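Long-range contacts in 2,3-dihydroxy-2,3-dihydrophenylpropionate dehydrogenase (Pseudomonas sp. MC1, PDB 5XTG), which probably oxidises naphthalene cis-dihydrodiol to 1,2-dihydroxynaphthalene with NAD(+) as hydride acceptor, as a short-chain dehydrogenase/reductase of aromatic hydrocarbon breakdown: residues 24-29 with 100-105; 153-158 with 251-256. All blocks are in the same frame, centred on the assembly; numbering follows the deposited sequence.

Interaction 1: 24-29 with 100-105; sequences QVVSIT and CFIANA. With NAD (nicotinamide-adenine-dinucleotide), chain B.
V26, S27 and I28 pair in parallel register with C100, F101 and I102, joining strands 25-29 and 100-103 at the centre of the Rossmann-type sheet of this short-chain dehydrogenase. Three backbone hydrogen bonds carry the pairing: S27 N to C100 O, I102 N to S27 O at 2.8 Å, and T29 N to I102 O; the C100 N to V25 O bond at the start is weak. Apolar contacts line one face, where V26 CG2 meets I102 CG1 at 3.7 Å and I28 CG1 lies alongside I102 CB; L39 and F43 of helix 34-45 cover I102. On the other face the F101 ring passes S27 OG and reaches T29 CG2 with CZ at 3.6 Å, the T29 and F101 side chains crossing at about a right angle. With T29 OG1 held between its own backbone N and carbonyl carbon (chi1 77°), the hydroxyl accepts both N104 N, at 3.0 Å, and A105 N, at 3.1 Å, fixing the turn after the strand. N104, an NAD-binding residue, receives NAD O3D on its backbone O, its OD1 bonds T157 OG1, and its ND2 donates in the amide plane to a lone pair of T29 O, 3.1 Å away.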
ATOM      1  N   GLN A  24       9.154 -26.936 -20.418  1.00 56.57           N
ATOM      2  CA  GLN A  24       9.452 -25.692 -19.709  1.00 57.79           C
ATOM      3  C   GLN A  24      10.817 -25.756 -19.012  1.00 51.43           C
ATOM      4  O   GLN A  24      11.233 -26.810 -18.517  1.00 49.96           O
ATOM      5  CB  GLN A  24       8.354 -25.362 -18.678  1.00 54.61           C
ATOM      6  CG  GLN A  24       6.977 -25.064 -19.261  1.00 51.50           C
ATOM      7  CD  GLN A  24       6.993 -24.025 -20.375  1.00 50.80           C
ATOM      8  OE1 GLN A  24       7.096 -22.829 -20.119  1.00 49.04           O
ATOM      9  NE2 GLN A  24       6.890 -24.480 -21.615  1.00 50.47           N
ATOM     10  N   VAL A  25      11.499 -24.600 -18.965  1.00 47.55           N
ATOM     11  CA  VAL A  25      12.857 -24.467 -18.430  1.00 52.98           C
ATOM     12  C   VAL A  25      12.920 -23.279 -17.473  1.00 49.20           C
ATOM     13  O   VAL A  25      12.608 -22.147 -17.864  1.00 47.45           O
ATOM     14  CB  VAL A  25      13.909 -24.279 -19.544  1.00 53.99           C
ATOM     15  CG1 VAL A  25      15.313 -24.207 -18.938  1.00 47.88           C
ATOM     16  CG2 VAL A  25      13.843 -25.400 -20.546  1.00 52.53           C
ATOM     17  N   VAL A  26      13.395 -23.532 -16.245  1.00 47.74           N
ATOM     18  CA  VAL A  26      13.548 -22.516 -15.213  1.00 44.44           C
ATOM     19  C   VAL A  26      15.003 -22.453 -14.774  1.00 43.18           C
ATOM     20  O   VAL A  26      15.705 -23.469 -14.730  1.00 48.78           O
ATOM     21  CB  VAL A  26      12.632 -22.782 -13.999  1.00 45.75           C
ATOM     22  CG1 VAL A  26      13.008 -24.050 -13.267  1.00 43.83           C
ATOM     23  CG2 VAL A  26      12.654 -21.611 -13.037  1.00 46.23           C
ATOM     24  N   SER A  27      15.456 -21.237 -14.458  1.00 41.78           N
ATOM     25  CA  SER A  27      16.772 -20.977 -13.898  1.00 39.32           C
ATOM     26  C   SER A  27      16.623 -20.263 -12.564  1.00 38.49           C
ATOM     27  O   SER A  27      15.968 -19.227 -12.490  1.00 41.12           O
ATOM     28  CB  SER A  27      17.612 -20.125 -14.854  1.00 45.28           C
ATOM     29  OG  SER A  27      18.868 -19.809 -14.261  1.00 51.23           O
ATOM     30  N   ILE A  28      17.293 -20.780 -11.537  1.00 45.60           N
ATOM     31  CA  ILE A  28      17.090 -20.375 -10.149  1.00 35.57           C
ATOM     32  C   ILE A  28      18.448 -20.005  -9.554  1.00 44.84           C
ATOM     33  O   ILE A  28      19.388 -20.800  -9.625  1.00 41.40           O
ATOM     34  CB  ILE A  28      16.450 -21.522  -9.344  1.00 39.24           C
ATOM     35  CG1 ILE A  28      15.172 -22.012 -10.035  1.00 43.09           C
ATOM     36  CG2 ILE A  28      16.228 -21.126  -7.876  1.00 43.15           C
ATOM     37  CD1 ILE A  28      14.698 -23.337  -9.553  1.00 43.36           C
ATOM     38  N   THR A  29      18.558 -18.803  -8.981  1.00 37.76           N
ATOM     39  CA  THR A  29      19.698 -18.450  -8.149  1.00 42.82           C
ATOM     40  C   THR A  29      19.375 -18.664  -6.670  1.00 44.92           C
ATOM     41  O   THR A  29      18.215 -18.794  -6.269  1.00 38.14           O
ATOM     42  CB  THR A  29      20.110 -16.999  -8.361  1.00 41.45           C
ATOM     43  OG1 THR A  29      19.193 -16.150  -7.666  1.00 45.02           O
ATOM     44  CG2 THR A  29      20.127 -16.667  -9.839  1.00 47.92           C
ATOM     45  N   CYS A 100      11.624 -19.104 -17.560  1.00 52.42           N
ATOM     46  CA  CYS A 100      11.379 -18.421 -16.302  1.00 44.02           C
ATOM     47  C   CYS A 100      12.697 -18.222 -15.586  1.00 42.74           C
ATOM     48  O   CYS A 100      13.486 -19.157 -15.476  1.00 42.73           O
ATOM     49  CB  CYS A 100      10.413 -19.229 -15.427  1.00 49.34           C
ATOM     50  SG  CYS A 100      10.016 -18.466 -13.786  1.00 53.05           S
ATOM     51  N   PHE A 101      12.949 -17.010 -15.117  1.00 38.66           N
ATOM     52  CA  PHE A 101      14.112 -16.746 -14.274  1.00 39.37           C
ATOM     53  C   PHE A 101      13.640 -16.456 -12.854  1.00 41.94           C
ATOM     54  O   PHE A 101      12.760 -15.619 -12.649  1.00 43.27           O
ATOM     55  CB  PHE A 101      14.946 -15.581 -14.811  1.00 41.27           C
ATOM     56  CG  PHE A 101      16.203 -15.311 -13.986  1.00 37.56           C
ATOM     57  CD1 PHE A 101      17.241 -16.198 -13.996  1.00 41.93           C
ATOM     58  CD2 PHE A 101      16.321 -14.173 -13.206  1.00 35.66           C
ATOM     59  CE1 PHE A 101      18.387 -15.959 -13.255  1.00 46.48           C
ATOM     60  CE2 PHE A 101      17.418 -13.938 -12.448  1.00 38.71           C
ATOM     61  CZ  PHE A 101      18.479 -14.830 -12.473  1.00 42.07           C
ATOM     62  N   ILE A 102      14.219 -17.144 -11.879  1.00 36.26           N
ATOM     63  CA  ILE A 102      13.849 -16.964 -10.498  1.00 34.25           C
ATOM     64  C   ILE A 102      15.050 -16.388  -9.782  1.00 43.92           C
ATOM     65  O   ILE A 102      16.008 -17.104  -9.473  1.00 37.16           O
ATOM     66  CB  ILE A 102      13.393 -18.266  -9.855  1.00 45.77           C
ATOM     67  CG1 ILE A 102      12.185 -18.808 -10.627  1.00 47.73           C
ATOM     68  CG2 ILE A 102      13.055 -17.980  -8.401  1.00 40.49           C
ATOM     69  CD1 ILE A 102      11.433 -19.825  -9.905  1.00 42.26           C
ATOM     70  N   ALA A 103      14.977 -15.097  -9.497  1.00 45.31           N
ATOM     71  CA  ALA A 103      16.027 -14.394  -8.773  1.00 39.69           C
ATOM     72  C   ALA A 103      15.723 -14.531  -7.291  1.00 41.69           C
ATOM     73  O   ALA A 103      14.721 -14.004  -6.797  1.00 41.14           O
ATOM     74  CB  ALA A 103      16.082 -12.938  -9.207  1.00 38.11           C
ATOM     75  N   ASN A 104      16.534 -15.289  -6.600  1.00 47.61           N
ATOM     76  CA  ASN A 104      16.218 -15.641  -5.228  1.00 44.67           C
ATOM     77  C   ASN A 104      17.374 -15.465  -4.264  1.00 46.29           C
ATOM     78  O   ASN A 104      17.127 -15.344  -3.066  1.00 50.37           O
ATOM     79  CB  ASN A 104      15.730 -17.087  -5.174  1.00 40.09           C
ATOM     80  CG  ASN A 104      15.767 -17.661  -3.768  1.00 49.96           C
ATOM     81  OD1 ASN A 104      14.906 -17.338  -2.919  1.00 41.55           O
ATOM     82  ND2 ASN A 104      16.764 -18.524  -3.506  1.00 45.58           N
ATOM     83  N   ALA A 105      18.621 -15.436  -4.729  1.00 45.39           N
ATOM     84  CA  ALA A 105      19.735 -15.250  -3.814  1.00 52.70           C
ATOM     85  C   ALA A 105      19.525 -13.990  -2.987  1.00 48.01           C
ATOM     86  O   ALA A 105      19.081 -12.967  -3.503  1.00 56.01           O
ATOM     87  CB  ALA A 105      21.054 -15.170  -4.591  1.00 51.42           C
TER
HETATM   88  PA  NAD B 301      19.453 -18.866   2.872  1.00 81.97           P
HETATM   89  O1A NAD B 301      20.013 -18.745   4.304  1.00101.71           O
HETATM   90  O2A NAD B 301      19.255 -20.265   2.485  1.00 70.29           O
HETATM   91  O5B NAD B 301      20.483 -18.098   1.895  1.00 89.68           O
HETATM   92  C5B NAD B 301      20.071 -17.578   0.633  1.00 79.40           C
HETATM   93  C4B NAD B 301      20.719 -18.321  -0.581  1.00 78.21           C
HETATM   94  O4B NAD B 301      21.283 -17.406  -1.360  1.00 69.45           O
HETATM   95  C3B NAD B 301      21.873 -19.311  -0.210  1.00 75.99           C
HETATM   96  O3B NAD B 301      21.949 -20.384  -1.043  1.00 68.57           O
HETATM   97  C2B NAD B 301      23.134 -18.435  -0.375  1.00 70.64           C
HETATM   98  O2B NAD B 301      24.391 -19.287  -0.471  1.00 65.60           O
HETATM   99  C1B NAD B 301      22.851 -17.772  -1.488  1.00 70.02           C
HETATM  100  N9A NAD B 301      23.734 -16.596  -1.639  1.00 65.85           N
HETATM  101  C8A NAD B 301      24.009 -15.640  -0.738  1.00 59.08           C
HETATM  102  N7A NAD B 301      24.894 -14.796  -1.287  1.00 57.75           N
HETATM  103  C5A NAD B 301      25.182 -15.250  -2.532  1.00 61.91           C
HETATM  104  C6A NAD B 301      26.022 -14.775  -3.527  1.00 52.31           C
HETATM  105  N6A NAD B 301      26.778 -13.595  -3.345  1.00 53.77           N
HETATM  106  N1A NAD B 301      26.153 -15.390  -4.698  1.00 54.57           N
HETATM  107  C2A NAD B 301      25.419 -16.518  -4.924  1.00 57.90           C
HETATM  108  N3A NAD B 301      24.579 -16.989  -3.946  1.00 53.79           N
HETATM  109  C4A NAD B 301      24.470 -16.355  -2.757  1.00 59.21           C
HETATM  110  O3  NAD B 301      18.007 -18.085   2.871  1.00 93.95           O
HETATM  111  PN  NAD B 301      16.536 -18.418   2.123  1.00 81.62           P
HETATM  112  O1N NAD B 301      15.470 -18.415   3.175  1.00 93.30           O
HETATM  113  O2N NAD B 301      16.384 -19.676   1.296  1.00 75.51           O
HETATM  114  O5D NAD B 301      16.291 -17.029   1.202  1.00 97.92           O
HETATM  115  C5D NAD B 301      16.172 -16.916  -0.192  1.00 83.26           C
HETATM  116  C4D NAD B 301      15.470 -15.512  -0.366  1.00 84.51           C
HETATM  117  O4D NAD B 301      14.406 -15.466   0.425  1.00 88.60           O
HETATM  118  C3D NAD B 301      16.370 -14.299   0.057  1.00 75.88           C
HETATM  119  O3D NAD B 301      16.334 -13.295  -0.871  1.00 56.86           O
HETATM  120  C2D NAD B 301      15.742 -13.790   1.380  1.00 83.46           C
HETATM  121  O2D NAD B 301      16.076 -12.354   1.484  1.00 71.42           O
HETATM  122  C1D NAD B 301      14.428 -14.054   1.267  1.00 86.06           C
HETATM  123  N1N NAD B 301      13.675 -14.091   2.561  1.00 86.60           N
HETATM  124  C2N NAD B 301      13.603 -15.191   3.403  1.00 81.52           C
HETATM  125  C3N NAD B 301      12.884 -15.117   4.621  1.00 80.33           C
HETATM  126  C7N NAD B 301      12.812 -16.322   5.577  1.00 86.34           C
HETATM  127  O7N NAD B 301      12.323 -16.194   6.708  1.00 83.03           O
HETATM  128  N7N NAD B 301      13.381 -17.627   5.102  1.00 91.99           N
HETATM  129  C4N NAD B 301      12.260 -13.983   4.990  1.00 76.07           C
HETATM  130  C5N NAD B 301      12.317 -12.898   4.172  1.00 72.94           C
HETATM  131  C6N NAD B 301      13.018 -12.974   2.960  1.00 77.29           C

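Interaction 2: 153-158 with 251-256. With NAD (nicotinamide-adenine-dinucleotide), chain B.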
ATOM      1  N   SER A 153       8.893 -15.431 -18.052  1.00 43.32           N
ATOM      2  CA  SER A 153       8.591 -14.647 -16.867  1.00 46.15           C
ATOM      3  C   SER A 153       9.775 -14.603 -15.908  1.00 37.46           C
ATOM      4  O   SER A 153      10.728 -15.381 -15.990  1.00 41.64           O
ATOM      5  CB  SER A 153       7.352 -15.189 -16.135  1.00 46.12           C
ATOM      6  OG  SER A 153       7.617 -16.437 -15.516  1.00 54.92           O
ATOM      7  N   VAL A 154       9.671 -13.668 -14.983  1.00 39.62           N
ATOM      8  CA  VAL A 154      10.582 -13.482 -13.871  1.00 39.52           C
ATOM      9  C   VAL A 154       9.785 -13.614 -12.598  1.00 38.97           C
ATOM     10  O   VAL A 154       8.730 -12.992 -12.454  1.00 38.61           O
ATOM     11  CB  VAL A 154      11.216 -12.088 -13.890  1.00 35.54           C
ATOM     12  CG1 VAL A 154      12.057 -11.894 -12.652  1.00 39.74           C
ATOM     13  CG2 VAL A 154      12.036 -11.916 -15.124  1.00 41.69           C
ATOM     14  N   VAL A 155      10.332 -14.339 -11.648  1.00 41.09           N
ATOM     15  CA  VAL A 155       9.856 -14.291 -10.280  1.00 35.56           C
ATOM     16  C   VAL A 155      11.019 -13.864  -9.390  1.00 43.21           C
ATOM     17  O   VAL A 155      12.119 -14.411  -9.481  1.00 42.21           O
ATOM     18  CB  VAL A 155       9.295 -15.632  -9.831  1.00 34.38           C
ATOM     19  CG1 VAL A 155       8.684 -15.454  -8.492  1.00 35.99           C
ATOM     20  CG2 VAL A 155       8.307 -16.114 -10.838  1.00 43.40           C
ATOM     21  N   MET A 156      10.771 -12.885  -8.548  1.00 42.54           N
ATOM     22  CA  MET A 156      11.740 -12.394  -7.604  1.00 37.10           C
ATOM     23  C   MET A 156      11.319 -12.777  -6.197  1.00 35.14           C
ATOM     24  O   MET A 156      10.129 -12.722  -5.856  1.00 37.95           O
ATOM     25  CB  MET A 156      11.864 -10.878  -7.735  1.00 40.13           C
ATOM     26  CG  MET A 156      12.814 -10.452  -8.852  1.00 40.08           C
ATOM     27  SD  MET A 156      12.864  -8.680  -9.027  1.00 44.89           S
ATOM     28  CE  MET A 156      11.497  -8.500 -10.179  1.00 46.84           C
ATOM     29  N   THR A 157      12.286 -13.170  -5.387  1.00 31.23           N
ATOM     30  CA  THR A 157      12.043 -13.339  -3.967  1.00 39.49           C
ATOM     31  C   THR A 157      12.201 -11.996  -3.278  1.00 34.79           C
ATOM     32  O   THR A 157      13.294 -11.423  -3.231  1.00 35.76           O
ATOM     33  CB  THR A 157      12.972 -14.367  -3.339  1.00 38.71           C
ATOM     34  OG1 THR A 157      12.777 -15.639  -3.967  1.00 39.13           O
ATOM     35  CG2 THR A 157      12.659 -14.490  -1.857  1.00 35.43           C
ATOM     36  N   ALA A 158      11.111 -11.505  -2.713  1.00 37.77           N
ATOM     37  CA  ALA A 158      11.103 -10.307  -1.916  1.00 41.54           C
ATOM     38  C   ALA A 158      11.157 -10.733  -0.429  1.00 39.33           C
ATOM     39  O   ALA A 158      12.058 -11.497  -0.087  1.00 41.57           O
ATOM     40  CB  ALA A 158       9.920  -9.431  -2.266  1.00 37.66           C
ATOM     41  N   LEU A 251       5.501 -21.581  -8.139  1.00 35.01           N
ATOM     42  CA  LEU A 251       4.996 -22.424  -9.221  1.00 39.12           C
ATOM     43  C   LEU A 251       3.858 -21.740  -9.969  1.00 42.06           C
ATOM     44  O   LEU A 251       3.809 -21.781 -11.205  1.00 45.42           O
ATOM     45  CB  LEU A 251       4.510 -23.780  -8.686  1.00 43.30           C
ATOM     46  CG  LEU A 251       5.488 -24.914  -8.338  1.00 51.81           C
ATOM     47  CD1 LEU A 251       6.402 -25.236  -9.494  1.00 49.10           C
ATOM     48  CD2 LEU A 251       6.307 -24.592  -7.103  1.00 57.33           C
ATOM     49  N   LEU A 252       2.917 -21.126  -9.236  1.00 45.60           N
ATOM     50  CA  LEU A 252       1.800 -20.414  -9.869  1.00 37.25           C
ATOM     51  C   LEU A 252       2.290 -19.257 -10.737  1.00 39.04           C
ATOM     52  O   LEU A 252       1.809 -19.048 -11.853  1.00 39.11           O
ATOM     53  CB  LEU A 252       0.888 -19.881  -8.776  1.00 37.84           C
ATOM     54  CG  LEU A 252      -0.554 -19.451  -9.052  1.00 52.98           C
ATOM     55  CD1 LEU A 252      -0.854 -18.349  -8.113  1.00 49.23           C
ATOM     56  CD2 LEU A 252      -0.802 -18.986 -10.465  1.00 47.28           C
ATOM     57  N   LEU A 253       3.238 -18.475 -10.229  1.00 40.57           N
ATOM     58  CA  LEU A 253       3.675 -17.283 -10.952  1.00 42.31           C
ATOM     59  C   LEU A 253       4.495 -17.638 -12.178  1.00 44.46           C
ATOM     60  O   LEU A 253       4.476 -16.894 -13.161  1.00 47.20           O
ATOM     61  CB  LEU A 253       4.488 -16.383 -10.029  1.00 39.15           C
ATOM     62  CG  LEU A 253       3.705 -15.820  -8.850  1.00 38.19           C
ATOM     63  CD1 LEU A 253       4.601 -15.135  -7.829  1.00 38.71           C
ATOM     64  CD2 LEU A 253       2.679 -14.857  -9.358  1.00 44.39           C
ATOM     65  N   ALA A 254       5.234 -18.752 -12.134  1.00 41.63           N
ATOM     66  CA  ALA A 254       5.959 -19.228 -13.306  1.00 45.01           C
ATOM     67  C   ALA A 254       5.072 -20.000 -14.275  1.00 46.40           C
ATOM     68  O   ALA A 254       5.361 -20.032 -15.467  1.00 49.72           O
ATOM     69  CB  ALA A 254       7.107 -20.121 -12.870  1.00 41.59           C
ATOM     70  N   SER A 255       4.002 -20.634 -13.802  1.00 50.33           N
ATOM     71  CA  SER A 255       3.213 -21.489 -14.682  1.00 49.01           C
ATOM     72  C   SER A 255       2.586 -20.683 -15.809  1.00 53.51           C
ATOM     73  O   SER A 255       1.941 -19.653 -15.573  1.00 46.75           O
ATOM     74  CB  SER A 255       2.123 -22.200 -13.889  1.00 47.78           C
ATOM     75  OG  SER A 255       1.198 -22.854 -14.751  1.00 54.60           O
ATOM     76  N   ARG A 256       2.759 -21.165 -17.041  1.00 55.05           N
ATOM     77  CA  ARG A 256       2.203 -20.449 -18.184  1.00 55.81           C
ATOM     78  C   ARG A 256       0.693 -20.548 -18.227  1.00 56.85           C
ATOM     79  O   ARG A 256       0.030 -19.652 -18.761  1.00 56.90           O
ATOM     80  CB  ARG A 256       2.772 -20.982 -19.490  1.00 59.29           C
ATOM     81  CG  ARG A 256       4.208 -20.586 -19.729  1.00 60.35           C
ATOM     82  CD  ARG A 256       4.633 -21.036 -21.116  1.00 53.77           C
ATOM     83  NE  ARG A 256       6.006 -20.634 -21.422  1.00 60.43           N
ATOM     84  CZ  ARG A 256       6.360 -19.431 -21.859  1.00 55.66           C
ATOM     85  NH1 ARG A 256       5.461 -18.474 -22.053  1.00 56.20           N
ATOM     86  NH2 ARG A 256       7.629 -19.180 -22.111  1.00 56.73           N
TER
HETATM   87  PA  NAD B 301      19.453 -18.866   2.872  1.00 81.97           P
HETATM   88  O1A NAD B 301      20.013 -18.745   4.304  1.00101.71           O
HETATM   89  O2A NAD B 301      19.255 -20.265   2.485  1.00 70.29           O
HETATM   90  O5B NAD B 301      20.483 -18.098   1.895  1.00 89.68           O
HETATM   91  C5B NAD B 301      20.071 -17.578   0.633  1.00 79.40           C
HETATM   92  C4B NAD B 301      20.719 -18.321  -0.581  1.00 78.21           C
HETATM   93  O4B NAD B 301      21.283 -17.406  -1.360  1.00 69.45           O
HETATM   94  C3B NAD B 301      21.873 -19.311  -0.210  1.00 75.99           C
HETATM   95  O3B NAD B 301      21.949 -20.384  -1.043  1.00 68.57           O
HETATM   96  C2B NAD B 301      23.134 -18.435  -0.375  1.00 70.64           C
HETATM   97  O2B NAD B 301      24.391 -19.287  -0.471  1.00 65.60           O
HETATM   98  C1B NAD B 301      22.851 -17.772  -1.488  1.00 70.02           C
HETATM   99  N9A NAD B 301      23.734 -16.596  -1.639  1.00 65.85           N
HETATM  100  C8A NAD B 301      24.009 -15.640  -0.738  1.00 59.08           C
HETATM  101  N7A NAD B 301      24.894 -14.796  -1.287  1.00 57.75           N
HETATM  102  C5A NAD B 301      25.182 -15.250  -2.532  1.00 61.91           C
HETATM  103  C6A NAD B 301      26.022 -14.775  -3.527  1.00 52.31           C
HETATM  104  N6A NAD B 301      26.778 -13.595  -3.345  1.00 53.77           N
HETATM  105  N1A NAD B 301      26.153 -15.390  -4.698  1.00 54.57           N
HETATM  106  C2A NAD B 301      25.419 -16.518  -4.924  1.00 57.90           C
HETATM  107  N3A NAD B 301      24.579 -16.989  -3.946  1.00 53.79           N
HETATM  108  C4A NAD B 301      24.470 -16.355  -2.757  1.00 59.21           C
HETATM  109  O3  NAD B 301      18.007 -18.085   2.871  1.00 93.95           O
HETATM  110  PN  NAD B 301      16.536 -18.418   2.123  1.00 81.62           P
HETATM  111  O1N NAD B 301      15.470 -18.415   3.175  1.00 93.30           O
HETATM  112  O2N NAD B 301      16.384 -19.676   1.296  1.00 75.51           O
HETATM  113  O5D NAD B 301      16.291 -17.029   1.202  1.00 97.92           O
HETATM  114  C5D NAD B 301      16.172 -16.916  -0.192  1.00 83.26           C
HETATM  115  C4D NAD B 301      15.470 -15.512  -0.366  1.00 84.51           C
HETATM  116  O4D NAD B 301      14.406 -15.466   0.425  1.00 88.60           O
HETATM  117  C3D NAD B 301      16.370 -14.299   0.057  1.00 75.88           C
HETATM  118  O3D NAD B 301      16.334 -13.295  -0.871  1.00 56.86           O
HETATM  119  C2D NAD B 301      15.742 -13.790   1.380  1.00 83.46           C
HETATM  120  O2D NAD B 301      16.076 -12.354   1.484  1.00 71.42           O
HETATM  121  C1D NAD B 301      14.428 -14.054   1.267  1.00 86.06           C
HETATM  122  N1N NAD B 301      13.675 -14.091   2.561  1.00 86.60           N
HETATM  123  C2N NAD B 301      13.603 -15.191   3.403  1.00 81.52           C
HETATM  124  C3N NAD B 301      12.884 -15.117   4.621  1.00 80.33           C
HETATM  125  C7N NAD B 301      12.812 -16.322   5.577  1.00 86.34           C
HETATM  126  O7N NAD B 301      12.323 -16.194   6.708  1.00 83.03           O
HETATM  127  N7N NAD B 301      13.381 -17.627   5.102  1.00 91.99           N
HETATM  128  C4N NAD B 301      12.260 -13.983   4.990  1.00 76.07           C
HETATM  129  C5N NAD B 301      12.317 -12.898   4.172  1.00 72.94           C
HETATM  130  C6N NAD B 301      13.018 -12.974   2.960  1.00 77.29           C
HETATM  131  O   HOH W   1       6.270 -14.376 -13.045  1.00 41.60           O
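V155 points from strand 153-157 at L253, on the last turn of helix 248-254, a helix packed on one face of the Rossmann-type sheet. From V155 CB the side chain splits into two methyls, and each finds a different part of the leucine. CG1, anti to the backbone N (chi1 -173°), approaches L253 CD1 at 4.1 Å; CG2, beside that N, meets L253 CB at 3.9 Å and comes within 4.3 Å of A254 N. The side chains cross at about a right angle, the valine fork touching CB and the CD1 branch. V199 of strand 195-201 also touches L253. Two residues back, S153 turns its OG to the helix end, 3.9 Å from A254 CA, a van der Waals approach. One water bridges the two backbones, giving one hydrogen to V154 O at 2.9 Å and the other to L253 O at 3.1 Å; L253 O also accepts from R195 NH1. Direct contact is by van der Waals packing, chiefly V155 on L253, while the water and R195 supply donors to a carbonyl at the C-terminal end of the helix, where the helix dipole would probably make such donors welcome.

The centres of the two interactions lie about 8 Å apart, and strands 100-103 and 153-157 are neighbours in one sheet, joined for instance by F101 N to S153 O at 2.9 Å. On the face where helix 248-254 packs, C100 SG touches A254 CB at 3.5 Å, bringing interaction 1 up against the helix of interaction 2. At the strand starts, Q24 OE1 bonds R256 NE (2.8 Å), and R256 also forms a salt bridge with D99. At the opposite ends segments 100-105 and 153-158 run on to the cofactor, with N104 and T157 both beside the NAD ribose that carries the nicotinamide. K176, another NAD-binding residue, donates to A158 O.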